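Local coordinates for protein ADP-dependent (S)-NAD(P)H-hydrate dehydratase (Streptococcus mutans, PDB 3BGK) that probably dehydrates the S-form of NAD(P)HX back to NAD(P)H, using ADP, which is turned into AMP and phosphate, at residues G65-Y70 with D138-T143; V147-I152 with N166-R171; G250-G255 with R297-I302; A283-K288 with I302-K307. One frame throughout, in Å; residues are numbered along the deposited sequence.

All four contacts belong to one ribokinase-like alpha/beta domain. Contacts 1 and 2 share helix 139-151, which Asp-138 caps, and their centres are 13 Å apart. They touch where Leu-167 packs on Ala-141 and Gln-142. Contacts 3 and 4 share helix 295-310 and Ile-302, with centres 10 Å apart. Leu-286 and Ala-283 of contact 4 pack on Ile-298 of contact 3. Contact 3 holds a phosphate ion at Gly-250 and Asp-251, predicted binding residues, and so probably borders the active site. Contact 1 comes within about 7 Å of contact 3, nearest atoms. Contacts 2 and 4 lie away from the predicted sites, their centres 34 Å apart.

Contact 1. Residues G65-Y70 with D138-T143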
loop_
_atom_site.group_PDB
_atom_site.type_symbol
_atom_site.label_atom_id
_atom_site.label_comp_id
_atom_site.label_asym_id
_atom_site.label_seq_id
_atom_site.Cartn_x
_atom_site.Cartn_y
_atom_site.Cartn_z
ATOM N N GLY A 65 -0.338 12.776 -16.926
ATOM C CA GLY A 65 -1.735 12.747 -16.524
ATOM C C GLY A 65 -1.863 12.684 -15.014
ATOM O O GLY A 65 -0.948 13.063 -14.293
ATOM N N GLY A 66 -3.005 12.203 -14.531
ATOM C CA GLY A 66 -3.229 12.101 -13.094
ATOM C C GLY A 66 -3.296 13.473 -12.469
ATOM O O GLY A 66 -2.938 13.660 -11.302
ATOM N N ASN A 67 -3.739 14.437 -13.273
ATOM C CA ASN A 67 -4.020 15.774 -12.801
ATOM C C ASN A 67 -5.196 15.685 -11.843
ATOM O O ASN A 67 -6.133 14.910 -12.075
ATOM C CB ASN A 67 -4.360 16.682 -13.979
ATOM C CG ASN A 67 -4.404 18.157 -13.607
ATOM O OD1 ASN A 67 -4.053 18.551 -12.488
ATOM N ND2 ASN A 67 -4.834 18.984 -14.555
ATOM N N TYR A 68 -5.117 16.454 -10.759
ATOM C CA TYR A 68 -6.186 16.528 -9.768
ATOM C C TYR A 68 -7.544 16.801 -10.431
ATOM O O TYR A 68 -7.652 17.691 -11.281
ATOM C CB TYR A 68 -5.877 17.615 -8.723
ATOM C CG TYR A 68 -6.919 17.707 -7.631
ATOM C CD1 TYR A 68 -7.983 18.602 -7.731
ATOM C CD2 TYR A 68 -6.855 16.880 -6.512
ATOM C CE1 TYR A 68 -8.954 18.676 -6.733
ATOM C CE2 TYR A 68 -7.815 16.939 -5.514
ATOM C CZ TYR A 68 -8.860 17.839 -5.628
ATOM O OH TYR A 68 -9.805 17.903 -4.634
ATOM N N PRO A 69 -8.585 16.043 -10.041
ATOM C CA PRO A 69 -8.566 14.953 -9.070
ATOM C C PRO A 69 -8.478 13.529 -9.660
ATOM O O PRO A 69 -8.831 12.558 -8.983
ATOM C CB PRO A 69 -9.903 15.149 -8.344
ATOM C CG PRO A 69 -10.812 15.834 -9.369
ATOM C CD PRO A 69 -9.953 16.293 -10.524
ATOM N N TYR A 70 -7.979 13.398 -10.886
ATOM C CA TYR A 70 -7.939 12.089 -11.564
ATOM C C TYR A 70 -6.594 11.346 -11.447
ATOM O O TYR A 70 -6.113 10.731 -12.413
ATOM C CB TYR A 70 -8.391 12.237 -13.022
ATOM C CG TYR A 70 -9.619 13.111 -13.164
ATOM C CD1 TYR A 70 -9.520 14.409 -13.663
ATOM C CD2 TYR A 70 -10.872 12.651 -12.764
ATOM C CE1 TYR A 70 -10.647 15.224 -13.778
ATOM C CE2 TYR A 70 -12.001 13.459 -12.864
ATOM C CZ TYR A 70 -11.882 14.743 -13.370
ATOM O OH TYR A 70 -13.001 15.535 -13.479
ATOM N N ASP A 138 -8.433 21.609 -17.465
ATOM C CA ASP A 138 -8.158 22.934 -16.886
ATOM C C ASP A 138 -6.945 23.632 -17.523
ATOM O O ASP A 138 -6.391 23.147 -18.516
ATOM C CB ASP A 138 -8.013 22.848 -15.354
ATOM C CG ASP A 138 -6.880 21.926 -14.909
ATOM O OD1 ASP A 138 -6.707 21.767 -13.679
ATOM O OD2 ASP A 138 -6.166 21.359 -15.770
ATOM N N ASP A 139 -6.539 24.764 -16.955
ATOM C CA ASP A 139 -5.428 25.538 -17.512
ATOM C C ASP A 139 -4.089 24.795 -17.490
ATOM O O ASP A 139 -3.331 24.858 -18.457
ATOM C CB ASP A 139 -5.321 26.910 -16.836
ATOM C CG ASP A 139 -6.303 27.925 -17.415
ATOM O OD1 ASP A 139 -6.631 27.821 -18.622
ATOM O OD2 ASP A 139 -6.743 28.831 -16.665
ATOM N N LEU A 140 -3.818 24.082 -16.398
ATOM C CA LEU A 140 -2.593 23.283 -16.283
ATOM C C LEU A 140 -2.494 22.193 -17.361
ATOM O O LEU A 140 -1.408 21.919 -17.870
ATOM C CB LEU A 140 -2.454 22.675 -14.876
ATOM C CG LEU A 140 -1.262 21.743 -14.599
ATOM C CD1 LEU A 140 0.083 22.433 -14.856
ATOM C CD2 LEU A 140 -1.323 21.170 -13.187
ATOM N N ALA A 141 -3.631 21.590 -17.703
ATOM C CA ALA A 141 -3.698 20.559 -18.739
ATOM C C ALA A 141 -3.373 21.112 -20.133
ATOM O O ALA A 141 -2.620 20.493 -20.889
ATOM C CB ALA A 141 -5.063 19.891 -18.728
ATOM N N GLN A 142 -3.940 22.274 -20.461
ATOM C CA GLN A 142 -3.685 22.936 -21.749
ATOM C C GLN A 142 -2.256 23.459 -21.903
ATOM O O GLN A 142 -1.686 23.389 -22.992
ATOM C CB GLN A 142 -4.690 24.067 -22.005
ATOM C CG GLN A 142 -5.633 23.803 -23.181
ATOM C CD GLN A 142 -4.908 23.745 -24.532
ATOM O OE1 GLN A 142 -5.088 22.803 -25.306
ATOM N NE2 GLN A 142 -4.091 24.756 -24.815
ATOM N N THR A 143 -1.699 23.996 -20.815
ATOM C CA THR A 143 -0.307 24.451 -20.789
ATOM C C THR A 143 0.605 23.257 -21.071
ATOM O O THR A 143 1.493 23.327 -21.927
ATOM C CB THR A 143 0.048 25.122 -19.430
ATOM O OG1 THR A 143 -0.683 26.347 -19.295
ATOM C CG2 THR A 143 1.542 25.430 -19.325
#
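Asn-67 reaches out of the loop 65-70 and sets its amide against the start of helix 139-151. Its side chain and that of Asp-138 approach head-on. The amide and carboxylate planes are turned 48° from each other. Asn-67 ND2 lies 3.0 Å from Asp-138 OD2. Its clear hydrogen bond goes to the carbonyl oxygen of Leu-135. On the other branch of the amide, Asn-67 OD1 lies 3.8 Å from Leu-140 CD2. CG of Asn-67 stands anti to the backbone N (chi1 -169°), and this carries the amide across to the helix. Asp-138 is the N-cap. Its OD2 accepts from Ala-141 N at 3.2 Å, on the anti side and 33° out of the carboxylate plane. The same oxygen therefore faces both the helix N-terminus and the loop. Gly-134, near Asn-67, is predicted to bind NADPHX, so the contact borders the probable substrate site. A cis peptide precedes Pro-69, and Tyr-68 OH is hydrogen-bonded to Glu-115 and Asp-112 N of the second subunit. The loop runs from strand 60-64 into helix 71-83, and the contact joins this loop to the first turn of helix 139-151.

Contact 2. Residues V147-I152 with N166-R171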
loop_
_atom_site.group_PDB
_atom_site.type_symbol
_atom_site.label_atom_id
_atom_site.label_comp_id
_atom_site.label_asym_id
_atom_site.label_seq_id
_atom_site.Cartn_x
_atom_site.Cartn_y
_atom_site.Cartn_z
ATOM N N VAL A 147 3.125 22.137 -24.189
ATOM C CA VAL A 147 4.553 21.883 -23.958
ATOM C C VAL A 147 4.945 20.608 -24.697
ATOM O O VAL A 147 5.851 20.616 -25.538
ATOM C CB VAL A 147 4.905 21.759 -22.445
ATOM C CG1 VAL A 147 6.353 21.307 -22.251
ATOM C CG2 VAL A 147 4.674 23.078 -21.733
ATOM N N VAL A 148 4.227 19.528 -24.388
ATOM C CA VAL A 148 4.423 18.218 -25.006
ATOM C C VAL A 148 4.353 18.329 -26.519
ATOM O O VAL A 148 5.269 17.894 -27.206
ATOM C CB VAL A 148 3.374 17.201 -24.493
ATOM C CG1 VAL A 148 3.447 15.882 -25.270
ATOM C CG2 VAL A 148 3.556 16.975 -23.009
ATOM N N TRP A 149 3.280 18.932 -27.024
ATOM C CA TRP A 149 3.062 19.077 -28.461
ATOM C C TRP A 149 4.224 19.753 -29.198
ATOM O O TRP A 149 4.524 19.402 -30.338
ATOM C CB TRP A 149 1.754 19.829 -28.728
ATOM C CG TRP A 149 1.214 19.588 -30.103
ATOM C CD1 TRP A 149 1.293 20.431 -31.181
ATOM C CD2 TRP A 149 0.540 18.411 -30.561
ATOM N NE1 TRP A 149 0.698 19.848 -32.278
ATOM C CE2 TRP A 149 0.229 18.610 -31.925
ATOM C CE3 TRP A 149 0.164 17.207 -29.949
ATOM C CZ2 TRP A 149 -0.444 17.654 -32.688
ATOM C CZ3 TRP A 149 -0.507 16.253 -30.708
ATOM C CH2 TRP A 149 -0.798 16.483 -32.065
ATOM N N GLN A 150 4.880 20.714 -28.549
ATOM C CA GLN A 150 6.030 21.407 -29.153
ATOM C C GLN A 150 7.368 20.682 -28.937
ATOM O O GLN A 150 8.345 20.940 -29.646
ATOM C CB GLN A 150 6.125 22.856 -28.655
ATOM C CG GLN A 150 5.007 23.769 -29.171
ATOM N N ALA A 151 7.397 19.775 -27.962
ATOM C CA ALA A 151 8.618 19.050 -27.615
ATOM C C ALA A 151 8.725 17.652 -28.246
ATOM O O ALA A 151 9.796 17.034 -28.218
ATOM C CB ALA A 151 8.770 18.974 -26.092
ATOM N N ILE A 152 7.624 17.159 -28.812
ATOM C CA ILE A 152 7.620 15.844 -29.461
ATOM C C ILE A 152 8.525 15.840 -30.689
ATOM O O ILE A 152 8.601 16.822 -31.430
ATOM C CB ILE A 152 6.176 15.343 -29.813
ATOM C CG1 ILE A 152 5.356 15.055 -28.543
ATOM C CG2 ILE A 152 6.208 14.109 -30.720
ATOM C CD1 ILE A 152 5.924 13.963 -27.623
ATOM N N ASN A 166 -10.018 15.506 -26.473
ATOM C CA ASN A 166 -10.727 16.795 -26.455
ATOM C C ASN A 166 -9.777 17.978 -26.650
ATOM O O ASN A 166 -10.110 18.946 -27.334
ATOM C CB ASN A 166 -11.482 16.992 -25.140
ATOM C CG ASN A 166 -12.315 15.792 -24.747
ATOM O OD1 ASN A 166 -12.994 15.188 -25.577
ATOM N ND2 ASN A 166 -12.280 15.451 -23.465
ATOM N N LEU A 167 -8.603 17.895 -26.029
ATOM C CA LEU A 167 -7.591 18.946 -26.110
ATOM C C LEU A 167 -6.995 19.034 -27.505
ATOM O O LEU A 167 -6.714 20.126 -27.999
ATOM C CB LEU A 167 -6.494 18.717 -25.066
ATOM C CG LEU A 167 -6.520 19.549 -23.781
ATOM C CD1 LEU A 167 -7.914 19.672 -23.199
ATOM C CD2 LEU A 167 -5.562 18.956 -22.757
ATOM N N LEU A 168 -6.805 17.878 -28.135
ATOM C CA LEU A 168 -6.357 17.816 -29.519
ATOM C C LEU A 168 -7.429 18.391 -30.452
ATOM O O LEU A 168 -7.105 19.024 -31.461
ATOM C CB LEU A 168 -6.001 16.373 -29.903
ATOM C CG LEU A 168 -5.621 16.042 -31.352
ATOM C CD1 LEU A 168 -4.316 16.711 -31.755
ATOM C CD2 LEU A 168 -5.543 14.536 -31.565
ATOM N N ALA A 169 -8.699 18.187 -30.088
ATOM C CA ALA A 169 -9.846 18.637 -30.889
ATOM C C ALA A 169 -10.021 20.162 -30.949
ATOM O O ALA A 169 -10.381 20.702 -31.996
ATOM C CB ALA A 169 -11.136 17.969 -30.400
ATOM N N LYS A 170 -9.769 20.841 -29.831
ATOM C CA LYS A 170 -9.921 22.298 -29.748
ATOM C C LYS A 170 -8.995 23.051 -30.711
ATOM O O LYS A 170 -9.402 24.050 -31.321
ATOM C CB LYS A 170 -9.704 22.784 -28.310
ATOM N N ARG A 171 -7.760 22.567 -30.843
ATOM C CA ARG A 171 -6.771 23.155 -31.753
ATOM C C ARG A 171 -6.594 22.297 -33.017
ATOM O O ARG A 171 -7.406 21.407 -33.278
ATOM C CB ARG A 171 -5.438 23.376 -31.024
ATOM C CG ARG A 171 -4.902 22.153 -30.286
ATOM C CD ARG A 171 -3.750 22.512 -29.337
ATOM N NE ARG A 171 -2.628 23.189 -29.998
ATOM C CZ ARG A 171 -1.763 22.602 -30.827
ATOM N NH1 ARG A 171 -1.881 21.314 -31.125
ATOM N NH2 ARG A 171 -0.779 23.310 -31.371
#
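Trp-149 of helix 139-151 meets Leu-168 and Arg-171, while Val-147 and Val-148 just before it turn to helix 116-125. At Trp-149 the chain turns its side chain toward segment 166-171. CG lies anti to the backbone N (chi1 -159°), which sends the indole out from the helix. Arg-171 NH1 sits over one face of the indole, 3.2 Å from Trp-149 NE1. Both atoms are donors, so this is no hydrogen bond. The interaction is cation-pi: Arg-171 CZ is 4.1 Å from the centroid of the five-membered ring of Trp-149 and 28° off its normal. The guanidinium is not laid flat on the ring; the two planes are 66° apart. The Arg-171 chain bends at chi3 to bring NH1 there. Helix 139-151 is the helical link of a beta-alpha-beta crossover between the parallel neighbours 128-131 and 157-161, within the three-layer alpha/beta fold. Helix 163-170 follows strand 157-161. At the far end of the indole, Trp-149 CH2 touches Leu-168 CD1 at 3.5 Å, and the two side chains lie roughly perpendicular. Trp-149 also packs on Leu-158 and Ile-160 of strand 157-161, and its ring meets Phe-145 nearly parallel and Trp-176 at a steep angle. Further along, Ile-152 is the first residue to leave the helix, and it packs on Leu-158 and Pro-177.

Contact 3. Residues G250-G255 with R297-I302; sequences GDTLAG and RISAEI. With PO4 (phosphate ion), chain B.
Thr-252 and Ser-299 meet between two helices of the ribokinase-like domain, 249-263 and 295-310. Thr-252 CG2 lies 3.7 Å from Ser-299 OG. Thr-252 CG2 also lies 4.3 Å from Ile-298 CG2. The methyl CG2 of Thr-252 stands anti to the backbone N, while OG1 stands beside it (chi1 -54°). This split sends the methyl to the partner helix and keeps the hydroxyl near its own. A water bridges the two hydroxyls, at 2.9 Å from Thr-252 OG1 and 2.7 Å from Ser-299 OG. The Thr-252 hydroxyl is also hydrogen-bonded to Gly-248 O, one turn earlier. Ala-80 of helix 71-83 packs on both Thr-252 and Ser-299, and Ile-298 packs on Met-249, Ile-282 and Ala-283.

Further out, the N-terminal turn of helix 249-263 holds a phosphate ion. The ion probably came from the crystallisation liquor. Gly-250 is predicted to bind AMP and Asp-251 to bind NADPHX, so the ion lies at the probable active site. Backbone N-H groups at the helix start would favour an anion there. Gly-248 N and His-186 NE2 bond to it as well. Asp-251 N donates to phosphate O3 at 3.3 Å. The shorter bond runs from Gly-250 N to phosphate O4, at 2.7 Å with an N-H...O angle of 151°.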
loop_
_atom_site.group_PDB
_atom_site.type_symbol
_atom_site.label_atom_id
_atom_site.label_comp_id
_atom_site.label_asym_id
_atom_site.label_seq_id
_atom_site.Cartn_x
_atom_site.Cartn_y
_atom_site.Cartn_z
ATOM N N GLY A 250 -10.056 1.628 -19.111
ATOM C CA GLY A 250 -9.401 2.294 -20.239
ATOM C C GLY A 250 -7.982 2.751 -19.943
ATOM O O GLY A 250 -7.100 2.670 -20.813
ATOM N N ASP A 251 -7.765 3.231 -18.715
ATOM C CA ASP A 251 -6.448 3.670 -18.269
ATOM C C ASP A 251 -5.457 2.509 -18.338
ATOM O O ASP A 251 -4.353 2.655 -18.874
ATOM C CB ASP A 251 -6.515 4.253 -16.854
ATOM C CG ASP A 251 -7.586 5.318 -16.710
ATOM O OD1 ASP A 251 -7.579 6.290 -17.496
ATOM O OD2 ASP A 251 -8.436 5.191 -15.802
ATOM N N THR A 252 -5.874 1.357 -17.822
ATOM C CA THR A 252 -5.103 0.120 -17.901
ATOM C C THR A 252 -4.774 -0.258 -19.344
ATOM O O THR A 252 -3.650 -0.664 -19.635
ATOM C CB THR A 252 -5.853 -1.035 -17.218
ATOM O OG1 THR A 252 -6.188 -0.648 -15.883
ATOM C CG2 THR A 252 -4.992 -2.298 -17.175
ATOM N N LEU A 253 -5.742 -0.110 -20.246
ATOM C CA LEU A 253 -5.512 -0.379 -21.666
ATOM C C LEU A 253 -4.462 0.561 -22.257
ATOM O O LEU A 253 -3.564 0.116 -22.979
ATOM C CB LEU A 253 -6.815 -0.289 -22.461
ATOM C CG LEU A 253 -6.705 -0.590 -23.963
ATOM C CD1 LEU A 253 -6.008 -1.931 -24.223
ATOM C CD2 LEU A 253 -8.064 -0.535 -24.655
ATOM N N ALA A 254 -4.586 1.853 -21.946
ATOM C CA ALA A 254 -3.637 2.873 -22.381
ATOM C C ALA A 254 -2.209 2.555 -21.923
ATOM O O ALA A 254 -1.258 2.699 -22.691
ATOM C CB ALA A 254 -4.067 4.233 -21.861
ATOM N N GLY A 255 -2.079 2.118 -20.670
ATOM C CA GLY A 255 -0.790 1.726 -20.109
ATOM C C GLY A 255 -0.197 0.520 -20.812
ATOM O O GLY A 255 0.992 0.498 -21.117
ATOM N N ARG A 297 -6.256 -5.626 -10.979
ATOM C CA ARG A 297 -6.141 -7.084 -10.918
ATOM C C ARG A 297 -5.607 -7.626 -12.241
ATOM O O ARG A 297 -4.900 -8.634 -12.256
ATOM C CB ARG A 297 -7.480 -7.767 -10.599
ATOM C CG ARG A 297 -8.250 -7.236 -9.395
ATOM C CD ARG A 297 -7.751 -7.779 -8.069
ATOM N NE ARG A 297 -8.564 -7.272 -6.958
ATOM C CZ ARG A 297 -8.361 -6.112 -6.331
ATOM N NH1 ARG A 297 -9.163 -5.748 -5.336
ATOM N NH2 ARG A 297 -7.359 -5.317 -6.691
ATOM N N ILE A 298 -5.964 -6.963 -13.343
ATOM C CA ILE A 298 -5.472 -7.315 -14.680
ATOM C C ILE A 298 -3.972 -7.032 -14.813
ATOM O O ILE A 298 -3.228 -7.841 -15.367
ATOM C CB ILE A 298 -6.236 -6.540 -15.773
ATOM C CG1 ILE A 298 -7.658 -7.079 -15.908
ATOM C CG2 ILE A 298 -5.516 -6.614 -17.114
ATOM C CD1 ILE A 298 -8.554 -6.242 -16.807
ATOM N N SER A 299 -3.552 -5.873 -14.304
ATOM C CA SER A 299 -2.150 -5.451 -14.318
ATOM C C SER A 299 -1.229 -6.429 -13.607
ATOM O O SER A 299 -0.122 -6.710 -14.086
ATOM C CB SER A 299 -2.000 -4.058 -13.703
ATOM O OG SER A 299 -2.469 -3.070 -14.597
ATOM N N ALA A 300 -1.695 -6.942 -12.472
ATOM C CA ALA A 300 -0.948 -7.898 -11.663
ATOM C C ALA A 300 -0.643 -9.199 -12.416
ATOM O O ALA A 300 0.366 -9.866 -12.133
ATOM C CB ALA A 300 -1.707 -8.193 -10.369
ATOM N N GLU A 301 -1.507 -9.537 -13.377
ATOM C CA GLU A 301 -1.420 -10.793 -14.133
ATOM C C GLU A 301 -0.611 -10.706 -15.419
ATOM O O GLU A 301 -0.216 -11.736 -15.967
ATOM C CB GLU A 301 -2.822 -11.314 -14.462
ATOM C CG GLU A 301 -3.677 -11.649 -13.234
ATOM C CD GLU A 301 -3.047 -12.714 -12.353
ATOM O OE1 GLU A 301 -2.534 -13.725 -12.889
ATOM O OE2 GLU A 301 -3.058 -12.535 -11.118
ATOM N N ILE A 302 -0.348 -9.481 -15.880
ATOM C CA ILE A 302 0.266 -9.225 -17.190
ATOM C C ILE A 302 1.517 -10.055 -17.520
ATOM O O ILE A 302 1.497 -10.784 -18.512
ATOM C CB ILE A 302 0.507 -7.700 -17.449
ATOM C CG1 ILE A 302 -0.827 -6.955 -17.562
ATOM C CG2 ILE A 302 1.318 -7.488 -18.730
ATOM C CD1 ILE A 302 -0.710 -5.446 -17.582
HETATM P P PO4 B . -12.127 4.231 -17.837
HETATM O O1 PO4 B . -12.904 4.183 -16.539
HETATM O O2 PO4 B . -12.561 5.470 -18.591
HETATM O O3 PO4 B . -10.643 4.330 -17.560
HETATM O O4 PO4 B . -12.397 2.988 -18.665
HETATM O O HOH W 1 -4.020 -0.964 -14.057
#

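Contact 4. Residues A283-K288 with I302-K307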
loop_
_atom_site.group_PDB
_atom_site.type_symbol
_atom_site.label_atom_id
_atom_site.label_comp_id
_atom_site.label_asym_id
_atom_site.label_seq_id
_atom_site.Cartn_x
_atom_site.Cartn_y
_atom_site.Cartn_z
ATOM N N ALA A 283 -8.694 -10.311 -18.788
ATOM C CA ALA A 283 -9.986 -10.056 -18.161
ATOM C C ALA A 283 -10.902 -11.273 -18.284
ATOM O O ALA A 283 -11.597 -11.627 -17.323
ATOM C CB ALA A 283 -10.643 -8.816 -18.764
ATOM N N ASP A 284 -10.882 -11.912 -19.461
ATOM C CA ASP A 284 -11.619 -13.162 -19.696
ATOM C C ASP A 284 -11.177 -14.279 -18.766
ATOM O O ASP A 284 -12.018 -15.002 -18.239
ATOM C CB ASP A 284 -11.520 -13.622 -21.160
ATOM C CG ASP A 284 -12.580 -12.981 -22.053
ATOM O OD1 ASP A 284 -12.958 -11.813 -21.800
ATOM O OD2 ASP A 284 -13.045 -13.639 -23.011
ATOM N N GLN A 285 -9.871 -14.422 -18.562
ATOM C CA GLN A 285 -9.352 -15.434 -17.631
ATOM C C GLN A 285 -9.751 -15.166 -16.187
ATOM O O GLN A 285 -10.164 -16.085 -15.475
ATOM C CB GLN A 285 -7.836 -15.536 -17.720
ATOM C CG GLN A 285 -7.358 -16.504 -18.771
ATOM C CD GLN A 285 -5.855 -16.542 -18.880
ATOM O OE1 GLN A 285 -5.128 -16.059 -18.003
ATOM N NE2 GLN A 285 -5.371 -17.126 -19.964
ATOM N N LEU A 286 -9.633 -13.906 -15.768
ATOM C CA LEU A 286 -9.989 -13.495 -14.411
ATOM C C LEU A 286 -11.498 -13.546 -14.129
ATOM O O LEU A 286 -11.910 -13.613 -12.964
ATOM C CB LEU A 286 -9.431 -12.093 -14.096
ATOM C CG LEU A 286 -7.919 -11.970 -13.888
ATOM C CD1 LEU A 286 -7.496 -10.519 -13.764
ATOM C CD2 LEU A 286 -7.458 -12.777 -12.671
ATOM N N SER A 287 -12.303 -13.528 -15.191
ATOM C CA SER A 287 -13.765 -13.520 -15.083
ATOM C C SER A 287 -14.361 -14.822 -14.562
ATOM O O SER A 287 -15.441 -14.819 -13.956
ATOM C CB SER A 287 -14.408 -13.177 -16.428
ATOM O OG SER A 287 -14.273 -14.238 -17.365
ATOM N N LYS A 288 -13.670 -15.932 -14.803
ATOM C CA LYS A 288 -14.150 -17.241 -14.351
ATOM C C LYS A 288 -14.324 -17.266 -12.835
ATOM O O LYS A 288 -15.099 -18.057 -12.301
ATOM C CB LYS A 288 -13.209 -18.369 -14.800
ATOM C CG LYS A 288 -12.844 -18.371 -16.290
ATOM C CD LYS A 288 -14.072 -18.471 -17.191
ATOM C CE LYS A 288 -13.685 -18.323 -18.663
ATOM N NZ LYS A 288 -14.874 -18.069 -19.540
ATOM N N ILE A 302 -0.348 -9.481 -15.880
ATOM C CA ILE A 302 0.266 -9.225 -17.190
ATOM C C ILE A 302 1.517 -10.055 -17.520
ATOM O O ILE A 302 1.497 -10.784 -18.512
ATOM C CB ILE A 302 0.507 -7.700 -17.449
ATOM C CG1 ILE A 302 -0.827 -6.955 -17.562
ATOM C CG2 ILE A 302 1.318 -7.488 -18.730
ATOM C CD1 ILE A 302 -0.710 -5.446 -17.582
ATOM N N THR A 303 2.587 -9.965 -16.725
ATOM C CA THR A 303 3.815 -10.703 -17.086
ATOM C C THR A 303 3.693 -12.214 -17.089
ATOM O O THR A 303 4.312 -12.869 -17.918
ATOM C CB THR A 303 5.081 -10.348 -16.271
ATOM O OG1 THR A 303 4.748 -10.056 -14.909
ATOM C CG2 THR A 303 5.788 -9.204 -16.908
ATOM N N ARG A 304 2.919 -12.768 -16.160
ATOM C CA ARG A 304 2.703 -14.214 -16.146
ATOM C C ARG A 304 2.098 -14.667 -17.476
ATOM O O ARG A 304 2.479 -15.706 -18.015
ATOM C CB ARG A 304 1.820 -14.643 -14.970
ATOM C CG ARG A 304 1.612 -16.148 -14.887
ATOM C CD ARG A 304 0.630 -16.551 -13.785
ATOM N NE ARG A 304 -0.666 -15.869 -13.878
ATOM C CZ ARG A 304 -1.615 -16.157 -14.769
ATOM N NH1 ARG A 304 -1.426 -17.108 -15.683
ATOM N NH2 ARG A 304 -2.759 -15.480 -14.755
ATOM N N VAL A 305 1.180 -13.866 -18.009
ATOM C CA VAL A 305 0.482 -14.208 -19.247
ATOM C C VAL A 305 1.334 -13.887 -20.479
ATOM O O VAL A 305 1.347 -14.662 -21.433
ATOM C CB VAL A 305 -0.906 -13.534 -19.332
ATOM C CG1 VAL A 305 -1.605 -13.899 -20.631
ATOM C CG2 VAL A 305 -1.769 -13.939 -18.134
HETATM N N MSE A 306 2.044 -12.762 -20.453
HETATM C CA MSE A 306 2.994 -12.443 -21.516
HETATM C C MSE A 306 4.058 -13.531 -21.617
HETATM O O MSE A 306 4.426 -13.934 -22.722
HETATM C CB MSE A 306 3.645 -11.074 -21.303
HETATM C CG MSE A 306 2.718 -9.904 -21.545
HETATM SE SE MSE A 306 3.593 -8.166 -21.462
HETATM C CE MSE A 306 4.594 -8.247 -23.134
ATOM N N LYS A 307 4.529 -14.004 -20.462
ATOM C CA LYS A 307 5.453 -15.138 -20.387
ATOM C C LYS A 307 4.902 -16.376 -21.097
ATOM O O LYS A 307 5.623 -17.009 -21.869
ATOM C CB LYS A 307 5.787 -15.475 -18.934
ATOM C CG LYS A 307 6.729 -16.652 -18.760
ATOM C CD LYS A 307 8.101 -16.360 -19.343
ATOM C CE LYS A 307 8.953 -17.616 -19.416
ATOM N NZ LYS A 307 10.315 -17.303 -19.929
#
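Gln-285 reaches from helix 268-287 toward Arg-304 and Val-305 of helix 295-310. Its chain runs straight on past CG and carries the amide into the gap between the helices. The closest approaches are loose. Gln-285 OE1 is 4.0 Å from Val-305 CG2, and no hydrogen bond crosses between the two segments. The same oxygen lies 4.1 Å from Arg-304 NH2, at the edge of the guanidinium and near its plane. The amide and guanidinium planes are 27° apart.

Arg-304 starts with CG anti to the backbone N (chi1 -178°) and stays extended through chi2. It then bends at chi3 (54°), which turns the guanidinium back along its own helix. There NH2 forms a salt bridge with Glu-301 one turn earlier, its strongest polar partner. That bond probably holds the guanidinium in place more than the distant glutamine oxygen does. Val-305 sets CG2 anti to the carbonyl carbon. This methyl is the branch that meets Gln-285, and the two side chains run antiparallel alongside one another.

The two backbones stay well apart, with the nearest CA atoms, those of Gln-285 and Val-305, at 10.0 Å. Side chains bridge this gap. Val-305 also packs on Leu-278, Tyr-281 and Ile-282 of helix 268-287. Ile-302 packs on Met-256, and Met-306, modelled as selenomethionine, on Phe-260, both of helix 249-263. Thr-303, Met-306 and Lys-307 pack against the third subunit. The contact thus joins helices 268-287 and 295-310 beside helix 249-263, next to a subunit interface.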